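Local coordinates for ABC transporter, periplasmic substrate-binding protein (Thermotoga maritima, PDB 2HPG) that probably captures a solute in the periplasm and hands it to a tripartite ATP-independent (TRAP) transporter, at residues 110-120 with 310-321. Residues are numbered along the deposited sequence; the frame is centred on the assembly and turned at random. Where two conformers were deposited one is given.
Sequences KIKQSPTMQKW and ALNQLIKEVKGE
E317, reaching out from the last turn of helix 308-318, sets its carboxylate against T116 at the first turn of helix 115-128. OE1 presents its syn lone pair to the backbone amide, T116 N to E317 OE1 measuring 2.9 Å in a nearly straight bond (168°). T116 OG1 lies 2.4 Å from E317 OE2, too short for the details of that hydrogen bond to be trusted, while the anti lone pair of E317 OE2 takes Q313 NE2 at 2.6 Å, almost in the plane of the Q313 amide. T116 OG1 points to the carboxylate because it stands anti to its own carbonyl carbon (chi1 -61°). With an alanine here in place of E317, the T116 amide would probably lose its acceptor and the Q313 amide would be left free to turn. In the conformer given, S114 OG accepts from M117 N and donates to I111 O, tying the cap to the end of helix 101-112. Beside this polar clamp runs an apolar seam. L314 forks, CD1 meeting the edge of the W120 ring, 3.8 Å from W120 CH2, and CD2 resting 4.0 Å from I111 CG2, where the two side chains cross at about a right angle. A310 CB lies obliquely to the indole. Farther along, V318 CG1 presses on K110 CB at 3.5 Å, a tight fit, while K110 NZ bridges to E106. F92 of helix 92-95 touches both I111 and L314. The axes of segments 115-120 and 310-318 thus lie at 130° between their N-to-C directions, joining the chain's C-terminal helix to the turn between helices 101-112 and 115-128.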
loop_
_atom_site.group_PDB
_atom_site.type_symbol
_atom_site.label_atom_id
_atom_site.label_comp_id
_atom_site.label_asym_id
_atom_site.label_seq_id
_atom_site.Cartn_x
_atom_site.Cartn_y
_atom_site.Cartn_z
ATOM N N LYS A 110 6.407 -15.747 0.894
ATOM C CA LYS A 110 5.640 -16.979 0.775
ATOM C C LYS A 110 4.448 -16.785 -0.137
ATOM O O LYS A 110 4.067 -17.701 -0.860
ATOM C CB LYS A 110 5.181 -17.486 2.153
ATOM C CG LYS A 110 6.306 -18.088 2.978
ATOM C CD LYS A 110 6.668 -19.516 2.497
ATOM C CE LYS A 110 7.803 -20.159 3.326
ATOM N NZ LYS A 110 8.938 -19.184 3.549
ATOM N N ILE A 111 3.823 -15.609 -0.103
ATOM C CA ILE A 111 2.704 -15.372 -1.015
ATOM C C ILE A 111 3.231 -15.376 -2.461
ATOM O O ILE A 111 2.588 -15.926 -3.349
ATOM C CB ILE A 111 1.906 -14.058 -0.693
ATOM C CG1 ILE A 111 1.094 -14.233 0.597
ATOM C CG2 ILE A 111 0.966 -13.703 -1.838
ATOM C CD1 ILE A 111 0.380 -12.984 1.057
ATOM N N LYS A 112 4.414 -14.810 -2.678
ATOM C CA LYS A 112 4.934 -14.674 -4.032
ATOM C C LYS A 112 5.183 -16.031 -4.676
ATOM O O LYS A 112 4.806 -16.254 -5.813
ATOM C CB LYS A 112 6.221 -13.870 -4.055
ATOM C CG LYS A 112 6.712 -13.584 -5.469
ATOM C CD LYS A 112 7.991 -12.786 -5.427
ATOM C CE LYS A 112 8.921 -13.054 -6.620
ATOM N NZ LYS A 112 10.311 -12.664 -6.240
ATOM N N GLN A 113 5.808 -16.940 -3.938
ATOM C CA GLN A 113 6.068 -18.271 -4.470
ATOM C C GLN A 113 4.855 -19.209 -4.426
ATOM O O GLN A 113 4.939 -20.339 -4.891
ATOM C CB GLN A 113 7.309 -18.882 -3.814
ATOM C CG GLN A 113 7.220 -19.104 -2.337
ATOM C CD GLN A 113 8.585 -19.232 -1.686
ATOM O OE1 GLN A 113 9.438 -18.337 -1.800
ATOM N NE2 GLN A 113 8.800 -20.346 -0.992
ATOM N N SER A 114 3.713 -18.744 -3.925
ATOM C CA SER A 114 2.471 -19.523 -3.894
ATOM C C SER A 114 1.955 -19.766 -5.306
ATOM O O SER A 114 1.890 -18.817 -6.093
ATOM C CB SER A 114 1.377 -18.781 -3.087
ATOM O OG SER A 114 0.778 -17.683 -3.796
ATOM N N PRO A 115 1.556 -21.004 -5.643
ATOM C CA PRO A 115 0.872 -21.249 -6.909
ATOM C C PRO A 115 -0.281 -20.282 -7.200
ATOM O O PRO A 115 -0.432 -19.826 -8.338
ATOM C CB PRO A 115 0.318 -22.673 -6.734
ATOM C CG PRO A 115 1.254 -23.327 -5.793
ATOM C CD PRO A 115 1.775 -22.253 -4.884
ATOM N N THR A 116 -1.100 -19.989 -6.192
ATOM C CA THR A 116 -2.244 -19.094 -6.373
ATOM C C THR A 116 -1.825 -17.666 -6.761
ATOM O O THR A 116 -2.418 -17.083 -7.663
ATOM C CB THR A 116 -3.122 -19.027 -5.117
ATOM O OG1 THR A 116 -3.634 -20.330 -4.837
ATOM C CG2 THR A 116 -4.282 -18.062 -5.316
HETATM N N MSE A 117 -0.816 -17.105 -6.095
HETATM C CA MSE A 117 -0.340 -15.772 -6.472
HETATM C C MSE A 117 0.233 -15.833 -7.884
HETATM O O MSE A 117 -0.067 -14.983 -8.722
HETATM C CB MSE A 117 0.724 -15.241 -5.506
HETATM C CG MSE A 117 1.353 -13.882 -5.897
HETATM SE SE MSE A 117 0.073 -12.418 -6.218
HETATM C CE MSE A 117 -0.958 -12.553 -4.613
ATOM N N GLN A 118 1.057 -16.839 -8.155
ATOM C CA GLN A 118 1.606 -16.987 -9.502
ATOM C C GLN A 118 0.501 -17.057 -10.559
ATOM O O GLN A 118 0.641 -16.487 -11.651
ATOM C CB GLN A 118 2.544 -18.180 -9.580
ATOM C CG GLN A 118 3.898 -17.877 -8.953
ATOM C CD GLN A 118 4.682 -19.126 -8.625
ATOM O OE1 GLN A 118 4.276 -20.248 -8.969
ATOM N NE2 GLN A 118 5.809 -18.948 -7.941
ATOM N N LYS A 119 -0.607 -17.712 -10.228
ATOM C CA LYS A 119 -1.755 -17.728 -11.117
ATOM C C LYS A 119 -2.264 -16.310 -11.372
ATOM O O LYS A 119 -2.344 -15.869 -12.516
ATOM C CB LYS A 119 -2.891 -18.581 -10.557
ATOM C CG LYS A 119 -4.156 -18.525 -11.405
ATOM C CD LYS A 119 -5.255 -19.415 -10.874
ATOM C CE LYS A 119 -6.008 -18.743 -9.734
ATOM N NZ LYS A 119 -6.973 -19.668 -9.055
ATOM N N TRP A 120 -2.608 -15.596 -10.304
ATOM C CA TRP A 120 -3.171 -14.245 -10.428
ATOM C C TRP A 120 -2.278 -13.326 -11.238
ATOM O O TRP A 120 -2.778 -12.495 -11.979
ATOM C CB TRP A 120 -3.366 -13.601 -9.050
ATOM C CG TRP A 120 -4.373 -14.266 -8.185
ATOM C CD1 TRP A 120 -5.423 -15.028 -8.590
ATOM C CD2 TRP A 120 -4.455 -14.192 -6.756
ATOM N NE1 TRP A 120 -6.143 -15.451 -7.504
ATOM C CE2 TRP A 120 -5.571 -14.953 -6.365
ATOM C CE3 TRP A 120 -3.686 -13.566 -5.774
ATOM C CZ2 TRP A 120 -5.943 -15.110 -5.020
ATOM C CZ3 TRP A 120 -4.049 -13.715 -4.444
ATOM C CH2 TRP A 120 -5.174 -14.476 -4.080
ATOM N N ALA A 310 -10.443 -16.401 -1.456
ATOM C CA ALA A 310 -9.098 -15.931 -1.820
ATOM C C ALA A 310 -8.141 -15.951 -0.644
ATOM O O ALA A 310 -7.010 -16.384 -0.780
ATOM C CB ALA A 310 -9.168 -14.515 -2.423
ATOM N N LEU A 311 -8.591 -15.453 0.507
ATOM C CA LEU A 311 -7.772 -15.440 1.741
ATOM C C LEU A 311 -7.405 -16.862 2.181
ATOM O O LEU A 311 -6.238 -17.195 2.416
ATOM C CB LEU A 311 -8.543 -14.728 2.867
ATOM C CG LEU A 311 -7.927 -14.732 4.276
ATOM C CD1 LEU A 311 -6.658 -13.907 4.316
ATOM C CD2 LEU A 311 -8.924 -14.229 5.303
ATOM N N ASN A 312 -8.427 -17.698 2.277
ATOM C CA ASN A 312 -8.269 -19.105 2.677
ATOM C C ASN A 312 -7.314 -19.856 1.764
ATOM O O ASN A 312 -6.428 -20.610 2.229
ATOM C CB ASN A 312 -9.642 -19.775 2.697
ATOM C CG ASN A 312 -10.489 -19.314 3.867
ATOM O OD1 ASN A 312 -9.982 -19.178 4.982
ATOM N ND2 ASN A 312 -11.772 -19.058 3.623
ATOM N N GLN A 313 -7.463 -19.612 0.465
ATOM C CA GLN A 313 -6.569 -20.206 -0.507
ATOM C C GLN A 313 -5.135 -19.797 -0.252
ATOM O O GLN A 313 -4.248 -20.629 -0.304
ATOM C CB GLN A 313 -6.983 -19.852 -1.933
ATOM C CG GLN A 313 -6.256 -20.699 -2.975
ATOM C CD GLN A 313 -6.492 -22.214 -2.800
ATOM O OE1 GLN A 313 -7.638 -22.672 -2.739
ATOM N NE2 GLN A 313 -5.405 -22.985 -2.731
ATOM N N LEU A 314 -4.901 -18.525 0.053
ATOM C CA LEU A 314 -3.544 -18.071 0.396
ATOM C C LEU A 314 -3.033 -18.654 1.728
ATOM O O LEU A 314 -1.840 -18.991 1.855
ATOM C CB LEU A 314 -3.465 -16.531 0.414
ATOM C CG LEU A 314 -3.353 -15.816 -0.945
ATOM C CD1 LEU A 314 -3.386 -14.284 -0.781
ATOM C CD2 LEU A 314 -2.082 -16.256 -1.695
ATOM N N ILE A 315 -3.927 -18.763 2.712
ATOM C CA ILE A 315 -3.574 -19.323 4.038
ATOM C C ILE A 315 -3.020 -20.760 3.901
ATOM O O ILE A 315 -1.936 -21.088 4.425
ATOM C CB ILE A 315 -4.793 -19.299 5.005
ATOM C CG1 ILE A 315 -5.081 -17.867 5.483
ATOM C CG2 ILE A 315 -4.534 -20.182 6.213
ATOM C CD1 ILE A 315 -6.493 -17.640 6.007
ATOM N N LYS A 316 -3.762 -21.583 3.166
ATOM C CA LYS A 316 -3.360 -22.961 2.828
ATOM C C LYS A 316 -1.930 -23.130 2.307
ATOM O O LYS A 316 -1.157 -23.942 2.835
ATOM C CB LYS A 316 -4.319 -23.512 1.782
ATOM C CG LYS A 316 -3.972 -24.903 1.260
ATOM C CD LYS A 316 -5.059 -25.400 0.317
ATOM C CE LYS A 316 -4.662 -26.720 -0.319
ATOM N NZ LYS A 316 -5.762 -27.225 -1.186
ATOM N N GLU A 317 -1.580 -22.381 1.266
ATOM C CA GLU A 317 -0.301 -22.575 0.581
ATOM C C GLU A 317 0.882 -21.993 1.362
ATOM O O GLU A 317 2.031 -22.466 1.244
ATOM C CB GLU A 317 -0.391 -21.997 -0.842
ATOM C CG GLU A 317 -1.430 -22.732 -1.696
ATOM C CD GLU A 317 -1.837 -21.999 -2.955
ATOM O OE1 GLU A 317 -0.983 -21.330 -3.569
ATOM O OE2 GLU A 317 -3.023 -22.106 -3.336
ATOM N N VAL A 318 0.602 -20.985 2.183
ATOM C CA VAL A 318 1.645 -20.353 2.992
ATOM C C VAL A 318 1.975 -21.124 4.294
ATOM O O VAL A 318 3.123 -21.087 4.740
ATOM C CB VAL A 318 1.285 -18.886 3.315
ATOM C CG1 VAL A 318 2.407 -18.222 4.084
ATOM C CG2 VAL A 318 1.006 -18.131 2.021
ATOM N N LYS A 319 1.001 -21.839 4.866
ATOM C CA LYS A 319 1.205 -22.593 6.145
ATOM C C LYS A 319 2.306 -23.690 6.175
ATOM O O LYS A 319 2.401 -24.458 7.144
ATOM C CB LYS A 319 -0.131 -23.135 6.694
ATOM C CG LYS A 319 -0.898 -22.077 7.504
ATOM C CD LYS A 319 -2.121 -22.627 8.256
ATOM C CE LYS A 319 -2.662 -21.603 9.267
ATOM N NZ LYS A 319 -4.085 -21.814 9.697
ATOM N N GLY A 320 3.137 -23.745 5.134
ATOM C CA GLY A 320 4.505 -24.232 5.281
ATOM C C GLY A 320 5.229 -23.301 6.258
ATOM O O GLY A 320 4.654 -22.278 6.641
ATOM N N GLU A 321 6.474 -23.548 6.672
ATOM C CA GLU A 321 7.458 -24.479 6.125
ATOM C C GLU A 321 8.127 -23.860 4.889
ATOM O O GLU A 321 9.091 -23.114 5.030
ATOM C CB GLU A 321 6.912 -25.904 5.900
ATOM C CG GLU A 321 6.798 -26.390 4.457
ATOM C CD GLU A 321 6.462 -27.862 4.389
ATOM O OE1 GLU A 321 7.164 -28.581 3.654
ATOM O OE2 GLU A 321 5.507 -28.301 5.078
#